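Local coordinates for protein sulfurtransferase (Azotobacter vinelandii, PDB 1E0C) that probably catalyses the transfer of sulfane sulfur from a donor such as thiosulfate to cyanide, as a rhodanese with two homologous domains, at residues 13-17 / 120-126; 36-42 / 126-132. All coordinates share one frame; numbering follows the deposited sequence.

Contact 1 (13-17 / 120-126); sequences PADLQ and WLAEDRP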
ATOM      1  N   PRO A  13       7.030  12.362  10.627  1.00 10.14           N
ATOM      2  CA  PRO A  13       6.149  12.699  11.739  1.00 14.39           C
ATOM      3  C   PRO A  13       6.120  14.184  12.027  1.00 16.37           C
ATOM      4  O   PRO A  13       5.052  14.755  12.267  1.00 10.92           O
ATOM      5  CB  PRO A  13       6.727  11.900  12.897  1.00 14.78           C
ATOM      6  CG  PRO A  13       7.312  10.687  12.234  1.00 13.97           C
ATOM      7  CD  PRO A  13       7.932  11.230  10.964  1.00 13.34           C
ATOM      8  N   ALA A  14       7.284  14.849  12.036  1.00 15.10           N
ATOM      9  CA  ALA A  14       7.316  16.288  12.265  1.00 11.91           C
ATOM     10  C   ALA A  14       6.459  17.048  11.268  1.00 15.88           C
ATOM     11  O   ALA A  14       5.816  18.035  11.637  1.00 15.29           O
ATOM     12  CB  ALA A  14       8.749  16.821  12.218  1.00 16.44           C
ATOM     13  N   ASP A  15       6.502  16.641   9.996  1.00 10.22           N
ATOM     14  CA  ASP A  15       5.731  17.331   8.968  1.00  9.74           C
ATOM     15  C   ASP A  15       4.228  17.191   9.237  1.00 10.98           C
ATOM     16  O   ASP A  15       3.463  18.126   9.027  1.00 14.49           O
ATOM     17  CB  ASP A  15       6.011  16.735   7.583  1.00 13.35           C
ATOM     18  CG  ASP A  15       7.475  16.798   7.197  1.00 17.94           C
ATOM     19  OD1 ASP A  15       8.105  17.844   7.457  1.00 14.60           O
ATOM     20  OD2 ASP A  15       7.968  15.806   6.625  1.00 14.35           O
ATOM     21  N   LEU A  16       3.829  15.981   9.628  1.00 14.92           N
ATOM     22  CA  LEU A  16       2.422  15.728   9.927  1.00 11.03           C
ATOM     23  C   LEU A  16       1.987  16.468  11.183  1.00 10.43           C
ATOM     24  O   LEU A  16       0.936  17.116  11.169  1.00 12.02           O
ATOM     25  CB  LEU A  16       2.140  14.233  10.060  1.00 12.60           C
ATOM     26  CG  LEU A  16       0.703  13.867  10.485  1.00  9.47           C
ATOM     27  CD1 LEU A  16      -0.308  14.413   9.496  1.00 11.15           C
ATOM     28  CD2 LEU A  16       0.592  12.357  10.632  1.00 11.20           C
ATOM     29  N   GLN A  17       2.792  16.424  12.241  1.00 11.25           N
ATOM     30  CA  GLN A  17       2.401  17.100  13.479  1.00 17.07           C
ATOM     31  C   GLN A  17       2.120  18.576  13.289  1.00 15.54           C
ATOM     32  O   GLN A  17       1.161  19.120  13.850  1.00 13.18           O
ATOM     33  CB  GLN A  17       3.402  16.871  14.611  1.00 13.00           C
ATOM     34  CG  GLN A  17       2.892  17.425  15.946  1.00 15.93           C
ATOM     35  CD  GLN A  17       3.690  16.979  17.140  1.00 19.52           C
ATOM     36  OE1 GLN A  17       4.223  15.871  17.188  1.00 13.77           O
ATOM     37  NE2 GLN A  17       3.752  17.829  18.173  1.00 18.70           N
ATOM     38  N   TRP A 120       6.011   7.635  14.844  1.00 13.80           N
ATOM     39  CA  TRP A 120       5.284   8.601  15.665  1.00 16.73           C
ATOM     40  C   TRP A 120       5.512   8.319  17.149  1.00 16.00           C
ATOM     41  O   TRP A 120       5.883   9.224  17.903  1.00 15.47           O
ATOM     42  CB  TRP A 120       3.778   8.520  15.362  1.00 10.33           C
ATOM     43  CG  TRP A 120       2.969   9.631  15.968  1.00 15.24           C
ATOM     44  CD1 TRP A 120       2.311   9.604  17.165  1.00 14.52           C
ATOM     45  CD2 TRP A 120       2.693  10.908  15.383  1.00 12.66           C
ATOM     46  NE1 TRP A 120       1.665  10.806  17.368  1.00 12.93           N
ATOM     47  CE2 TRP A 120       1.858  11.609  16.280  1.00 10.80           C
ATOM     48  CE3 TRP A 120       3.066  11.534  14.188  1.00  7.89           C
ATOM     49  CZ2 TRP A 120       1.427  12.907  16.024  1.00  8.96           C
ATOM     50  CZ3 TRP A 120       2.619  12.810  13.924  1.00 13.06           C
ATOM     51  CH2 TRP A 120       1.806  13.494  14.851  1.00 14.00           C
ATOM     52  N   LEU A 121       5.316   7.069  17.561  1.00 12.57           N
ATOM     53  CA  LEU A 121       5.497   6.706  18.965  1.00 14.65           C
ATOM     54  C   LEU A 121       6.961   6.809  19.387  1.00 17.61           C
ATOM     55  O   LEU A 121       7.264   7.201  20.522  1.00 14.87           O
ATOM     56  CB  LEU A 121       4.990   5.305  19.253  1.00 13.79           C
ATOM     57  CG  LEU A 121       3.490   5.030  19.093  1.00 19.04           C
ATOM     58  CD1 LEU A 121       3.240   3.528  19.056  1.00 18.42           C
ATOM     59  CD2 LEU A 121       2.709   5.672  20.232  1.00 21.94           C
ATOM     60  N   ALA A 122       7.872   6.452  18.481  1.00 16.36           N
ATOM     61  CA  ALA A 122       9.294   6.496  18.829  1.00 19.37           C
ATOM     62  C   ALA A 122       9.703   7.916  19.209  1.00 17.23           C
ATOM     63  O   ALA A 122      10.641   8.098  19.987  1.00 18.95           O
ATOM     64  CB  ALA A 122      10.164   5.969  17.704  1.00 18.85           C
ATOM     65  N   GLU A 123       9.041   8.902  18.620  1.00 14.90           N
ATOM     66  CA  GLU A 123       9.342  10.302  18.877  1.00 14.89           C
ATOM     67  C   GLU A 123       8.438  10.888  19.955  1.00 15.69           C
ATOM     68  O   GLU A 123       8.459  12.088  20.199  1.00 16.95           O
ATOM     69  CB  GLU A 123       9.283  11.109  17.578  1.00 16.91           C
ATOM     70  CG  GLU A 123      10.368  10.690  16.600  1.00 19.11           C
ATOM     71  CD  GLU A 123      10.405  11.392  15.273  1.00 18.13           C
ATOM     72  OE1 GLU A 123       9.526  12.200  14.910  1.00 14.14           O
ATOM     73  OE2 GLU A 123      11.386  11.123  14.522  1.00 22.97           O
ATOM     74  N   ASP A 124       7.662  10.034  20.597  1.00 14.78           N
ATOM     75  CA  ASP A 124       6.748  10.392  21.673  1.00 17.41           C
ATOM     76  C   ASP A 124       5.802  11.513  21.279  1.00 18.62           C
ATOM     77  O   ASP A 124       5.614  12.486  22.015  1.00 20.69           O
ATOM     78  CB  ASP A 124       7.529  10.764  22.934  1.00 26.86           C
ATOM     79  CG  ASP A 124       6.637  10.871  24.158  1.00 41.01           C
ATOM     80  OD1 ASP A 124       5.604  10.170  24.202  1.00 38.93           O
ATOM     81  OD2 ASP A 124       6.966  11.666  25.062  1.00 48.08           O
ATOM     82  N   ARG A 125       5.181  11.395  20.105  1.00 14.25           N
ATOM     83  CA  ARG A 125       4.276  12.447  19.643  1.00 13.76           C
ATOM     84  C   ARG A 125       2.879  12.243  20.198  1.00 13.34           C
ATOM     85  O   ARG A 125       2.596  11.208  20.813  1.00 15.66           O
ATOM     86  CB  ARG A 125       4.347  12.578  18.126  1.00 15.34           C
ATOM     87  CG  ARG A 125       5.747  13.052  17.690  1.00 11.50           C
ATOM     88  CD  ARG A 125       5.921  12.989  16.186  1.00 14.81           C
ATOM     89  NE  ARG A 125       7.246  13.446  15.775  1.00 13.18           N
ATOM     90  CZ  ARG A 125       7.604  14.709  15.597  1.00 17.06           C
ATOM     91  NH1 ARG A 125       6.732  15.692  15.768  1.00 12.59           N
ATOM     92  NH2 ARG A 125       8.858  15.000  15.235  1.00 12.98           N
ATOM     93  N   PRO A 126       2.061  13.282  20.158  1.00 13.86           N
ATOM     94  CA  PRO A 126       0.770  13.255  20.834  1.00 18.55           C
ATOM     95  C   PRO A 126      -0.129  12.141  20.320  1.00 14.83           C
ATOM     96  O   PRO A 126      -0.110  11.816  19.134  1.00 12.37           O
ATOM     97  CB  PRO A 126       0.166  14.621  20.554  1.00 15.27           C
ATOM     98  CG  PRO A 126       1.280  15.489  20.102  1.00 19.34           C
ATOM     99  CD  PRO A 126       2.308  14.574  19.485  1.00 14.48           C
TER
HETATM  100  O   HOH W   1       9.856  13.423  12.338  1.00 16.31           O

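Contact 2 (36-42 / 126-132); sequences YAEGHIP and PLSRELP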
ATOM      1  N   TYR A  36      -5.885   1.521  17.634  1.00  8.57           N
ATOM      2  CA  TYR A  36      -6.572   2.792  17.403  1.00  9.30           C
ATOM      3  C   TYR A  36      -7.235   3.298  18.687  1.00  9.77           C
ATOM      4  O   TYR A  36      -7.156   4.488  18.991  1.00 12.18           O
ATOM      5  CB  TYR A  36      -7.634   2.641  16.318  1.00 11.91           C
ATOM      6  CG  TYR A  36      -8.349   3.925  15.968  1.00 11.73           C
ATOM      7  CD1 TYR A  36      -7.727   4.894  15.193  1.00 10.12           C
ATOM      8  CD2 TYR A  36      -9.648   4.159  16.413  1.00 11.83           C
ATOM      9  CE1 TYR A  36      -8.381   6.056  14.839  1.00 11.40           C
ATOM     10  CE2 TYR A  36     -10.301   5.334  16.071  1.00 11.25           C
ATOM     11  CZ  TYR A  36      -9.671   6.275  15.298  1.00 12.98           C
ATOM     12  OH  TYR A  36     -10.307   7.442  14.934  1.00  9.67           O
ATOM     13  N   ALA A  37      -7.827   2.390  19.448  1.00 11.64           N
ATOM     14  CA  ALA A  37      -8.474   2.759  20.706  1.00 11.71           C
ATOM     15  C   ALA A  37      -7.450   3.103  21.777  1.00 15.16           C
ATOM     16  O   ALA A  37      -7.633   4.042  22.556  1.00 15.15           O
ATOM     17  CB  ALA A  37      -9.376   1.627  21.187  1.00 12.68           C
ATOM     18  N   GLU A  38      -6.335   2.368  21.791  1.00 14.32           N
ATOM     19  CA  GLU A  38      -5.280   2.640  22.763  1.00 14.24           C
ATOM     20  C   GLU A  38      -4.756   4.064  22.607  1.00 15.93           C
ATOM     21  O   GLU A  38      -4.446   4.736  23.593  1.00 13.81           O
ATOM     22  CB  GLU A  38      -4.132   1.638  22.599  1.00 15.19           C
ATOM     23  CG  GLU A  38      -2.896   2.034  23.397  1.00 27.58           C
ATOM     24  CD  GLU A  38      -1.798   0.993  23.324  1.00 36.61           C
ATOM     25  OE1 GLU A  38      -1.965   0.010  22.575  1.00 37.72           O
ATOM     26  OE2 GLU A  38      -0.773   1.165  24.016  1.00 40.83           O
ATOM     27  N   GLY A  39      -4.644   4.519  21.361  1.00 13.76           N
ATOM     28  CA  GLY A  39      -4.197   5.887  21.100  1.00 14.17           C
ATOM     29  C   GLY A  39      -3.759   6.024  19.646  1.00 14.89           C
ATOM     30  O   GLY A  39      -2.991   5.197  19.158  1.00 15.57           O
ATOM     31  N   HIS A  40      -4.341   6.985  18.941  1.00 11.81           N
ATOM     32  CA  HIS A  40      -4.015   7.187  17.534  1.00 12.08           C
ATOM     33  C   HIS A  40      -3.489   8.596  17.323  1.00 13.82           C
ATOM     34  O   HIS A  40      -3.574   9.438  18.223  1.00 13.40           O
ATOM     35  CB  HIS A  40      -5.217   6.883  16.641  1.00  9.13           C
ATOM     36  CG  HIS A  40      -6.483   7.565  17.075  1.00  8.67           C
ATOM     37  ND1 HIS A  40      -7.435   6.918  17.833  1.00 11.24           N
ATOM     38  CD2 HIS A  40      -6.958   8.809  16.848  1.00 11.93           C
ATOM     39  CE1 HIS A  40      -8.433   7.749  18.081  1.00  8.97           C
ATOM     40  NE2 HIS A  40      -8.179   8.903  17.491  1.00  8.47           N
ATOM     41  N   ILE A  41      -2.967   8.868  16.128  1.00 12.59           N
ATOM     42  CA  ILE A  41      -2.526  10.243  15.835  1.00 10.29           C
ATOM     43  C   ILE A  41      -3.760  11.136  15.800  1.00 16.98           C
ATOM     44  O   ILE A  41      -4.805  10.735  15.281  1.00 11.46           O
ATOM     45  CB  ILE A  41      -1.778  10.262  14.487  1.00  8.69           C
ATOM     46  CG1 ILE A  41      -0.542   9.340  14.613  1.00 10.55           C
ATOM     47  CG2 ILE A  41      -1.352  11.678  14.131  1.00 11.36           C
ATOM     48  CD1 ILE A  41       0.241   9.238  13.312  1.00 11.28           C
ATOM     49  N   PRO A  42      -3.717  12.286  16.452  1.00 16.11           N
ATOM     50  CA  PRO A  42      -4.897  13.125  16.606  1.00 13.03           C
ATOM     51  C   PRO A  42      -5.618  13.405  15.308  1.00 17.84           C
ATOM     52  O   PRO A  42      -5.037  13.863  14.322  1.00 15.01           O
ATOM     53  CB  PRO A  42      -4.339  14.404  17.238  1.00 11.05           C
ATOM     54  CG  PRO A  42      -3.211  13.880  18.077  1.00 13.27           C
ATOM     55  CD  PRO A  42      -2.548  12.836  17.189  1.00 14.51           C
ATOM     56  N   PRO A 126       2.061  13.282  20.158  1.00 13.86           N
ATOM     57  CA  PRO A 126       0.770  13.255  20.834  1.00 18.55           C
ATOM     58  C   PRO A 126      -0.129  12.141  20.320  1.00 14.83           C
ATOM     59  O   PRO A 126      -0.110  11.816  19.134  1.00 12.37           O
ATOM     60  CB  PRO A 126       0.166  14.621  20.554  1.00 15.27           C
ATOM     61  CG  PRO A 126       1.280  15.489  20.102  1.00 19.34           C
ATOM     62  CD  PRO A 126       2.308  14.574  19.485  1.00 14.48           C
ATOM     63  N   LEU A 127      -0.911  11.568  21.229  1.00 14.78           N
ATOM     64  CA  LEU A 127      -1.901  10.559  20.863  1.00 11.58           C
ATOM     65  C   LEU A 127      -3.298  11.039  21.261  1.00 17.99           C
ATOM     66  O   LEU A 127      -3.458  11.853  22.171  1.00 15.40           O
ATOM     67  CB  LEU A 127      -1.601   9.225  21.535  1.00 13.07           C
ATOM     68  CG  LEU A 127      -0.337   8.498  21.056  1.00 19.66           C
ATOM     69  CD1 LEU A 127      -0.128   7.220  21.853  1.00 19.55           C
ATOM     70  CD2 LEU A 127      -0.442   8.191  19.566  1.00 14.97           C
ATOM     71  N   SER A 128      -4.296  10.489  20.589  1.00 13.58           N
ATOM     72  CA  SER A 128      -5.690  10.790  20.910  1.00 11.91           C
ATOM     73  C   SER A 128      -6.495   9.500  21.004  1.00 16.69           C
ATOM     74  O   SER A 128      -6.222   8.534  20.293  1.00 11.56           O
ATOM     75  CB  SER A 128      -6.285  11.723  19.867  1.00 13.29           C
ATOM     76  OG  SER A 128      -7.671  11.958  20.088  1.00 12.63           O
ATOM     77  N   ARG A 129      -7.471   9.479  21.919  1.00 10.98           N
ATOM     78  CA  ARG A 129      -8.371   8.329  21.992  1.00 11.65           C
ATOM     79  C   ARG A 129      -9.771   8.748  21.538  1.00 12.41           C
ATOM     80  O   ARG A 129     -10.729   7.983  21.605  1.00 18.20           O
ATOM     81  CB  ARG A 129      -8.380   7.755  23.405  1.00 16.74           C
ATOM     82  CG  ARG A 129      -7.007   7.276  23.859  1.00 18.26           C
ATOM     83  CD  ARG A 129      -7.081   6.572  25.207  1.00 25.25           C
ATOM     84  NE  ARG A 129      -7.885   5.360  25.109  1.00 27.37           N
ATOM     85  CZ  ARG A 129      -8.166   4.542  26.112  1.00 41.57           C
ATOM     86  NH1 ARG A 129      -7.691   4.779  27.326  1.00 28.00           N
ATOM     87  NH2 ARG A 129      -8.917   3.469  25.887  1.00 35.27           N
ATOM     88  N   GLU A 130      -9.855   9.950  20.999  1.00 11.59           N
ATOM     89  CA  GLU A 130     -11.107  10.533  20.534  1.00 11.35           C
ATOM     90  C   GLU A 130     -11.445  10.082  19.121  1.00 20.82           C
ATOM     91  O   GLU A 130     -10.570   9.922  18.272  1.00 12.61           O
ATOM     92  CB  GLU A 130     -10.986  12.056  20.576  1.00 17.55           C
ATOM     93  CG  GLU A 130     -12.208  12.858  20.211  1.00 39.43           C
ATOM     94  CD  GLU A 130     -12.183  14.249  20.831  1.00 54.52           C
ATOM     95  OE1 GLU A 130     -11.209  14.566  21.549  1.00 55.77           O
ATOM     96  OE2 GLU A 130     -13.145  15.011  20.624  1.00 36.90           O
ATOM     97  N   LEU A 131     -12.741   9.974  18.846  1.00 12.22           N
ATOM     98  CA  LEU A 131     -13.232   9.660  17.514  1.00 12.83           C
ATOM     99  C   LEU A 131     -13.602  10.926  16.743  1.00 20.03           C
ATOM    100  O   LEU A 131     -14.491  11.670  17.166  1.00 22.52           O
ATOM    101  CB  LEU A 131     -14.558   8.865  17.649  1.00 14.96           C
ATOM    102  CG  LEU A 131     -14.413   7.403  18.059  1.00 18.29           C
ATOM    103  CD1 LEU A 131     -15.749   6.872  18.570  1.00 21.18           C
ATOM    104  CD2 LEU A 131     -13.925   6.573  16.874  1.00 21.40           C
ATOM    105  N   PRO A 132     -13.057  11.092  15.553  1.00 14.08           N
ATOM    106  CA  PRO A 132     -13.515  12.147  14.653  1.00 13.26           C
ATOM    107  C   PRO A 132     -14.951  11.787  14.228  1.00 21.17           C
ATOM    108  O   PRO A 132     -15.286  10.601  14.220  1.00 22.06           O
ATOM    109  CB  PRO A 132     -12.591  12.010  13.449  1.00 14.74           C
ATOM    110  CG  PRO A 132     -11.427  11.208  13.921  1.00 13.61           C
ATOM    111  CD  PRO A 132     -11.997  10.249  14.945  1.00 15.62           C
TER
HETATM  112  O   HOH W   2      -8.525  11.882  17.189  1.00 19.01           O

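Contact 1 (13-17 / 120-126)
The short helix 13-17 packs against the end of helix 116-122 and the turn that follows, P13 lying nearest W120 (5.7 Å between CA atoms) and Q17 nearest R125. The R125 chain, extended from CG to NE, brings its guanidinium over P13 and A14, and chi4 (-83°) turns one face onto P13 C and A14 N; P13 CB touches NE at 3.3 Å. At the guanidinium edge, NH1 donates to Q17 OE1 (2.9 Å, 149°) from above the carbonyl plane. R125 grips E123 OE1 side-on with NE (2.7 Å) and NH2, NE on the anti lone pair and NH2 from above the carboxylate plane; a water joins this oxygen to A14 N, while OE2 pairs with R206. An alanine in place of R125 would probably cost Q17 OE1 this donor and strip E123 OE1 of both guanidinium donors. R125 CB lies over one face of the W120 ring, whose CZ3 is 3.9 Å from L16 CD2 and CH2 3.7 Å from Q17 CB. NE1 holds P126 O within the ring plane, which helps to fix the indole's rotation. Helix 116-122 ends in a Schellman motif, D124 at C-prime with positive phi, and this turn presents R125 to helix 13-17 in the rhodanese-like domain.

Contact 2 (36-42 / 126-132)
H40 and S128 form a single antiparallel bridge, a hydrogen-bonded pair that joins the turn after helix 33-38 to the loop that follows helix 116-122. Its two backbone bonds run from H40 N to S128 O (2.8 Å, 175°) and from S128 N to H40 O (2.7 Å). CA-H...O contacts flank them, G39 CA meeting S128 O and L127 CA meeting H40 O. Among side-chain bonds, the H40 ring is the hub: with CG set between backbone N and carbonyl carbon (chi1 50°), the imidazole folds back so that ND1 donates to Y36 O in the ring plane, while NE2 makes a weak bond to E130 O at 2.7 Å. S128 O sits over the centre of one imidazole face, and Y36 CE1 lies over the opposite face, toward its rim. R129, bent at chi3, brings NE to A37 O (2.9 Å) at the end of helix 33-38, the oxygen 30° out of the guanidinium plane. Apolar contacts are fewer: L131 CD2 meets the Y36 ring at its edge, and P42 CG lies 4.3 Å from P126 CB. In the loop, S128 OG accepts from E130 N in an ST turn, and a water lies 3.0 Å from both this OG and H40 NE2.

From the N terminus the chain passes through helix 13-17, strand 25-29 and helix 33-38 before the turn at 39-42, and only after strands 83-87 and 110-113 does helix 116-122 lead back to them. Contact 1 then closes a loop of 102 residues and contact 2 one of 83. Their segments alternate along the chain, so the two loops cross rather than nest, and P126 belongs to both. I41 joins them spatially: its CG2 lies 3.6 Å from W120 CZ2 and also packs on L16, while L127 covers W120 and L121. One continuous run, 120-132, thereby ties helix 13-17 and the turn after helix 33-38 to the end of helix 116-122 and the loop beyond it.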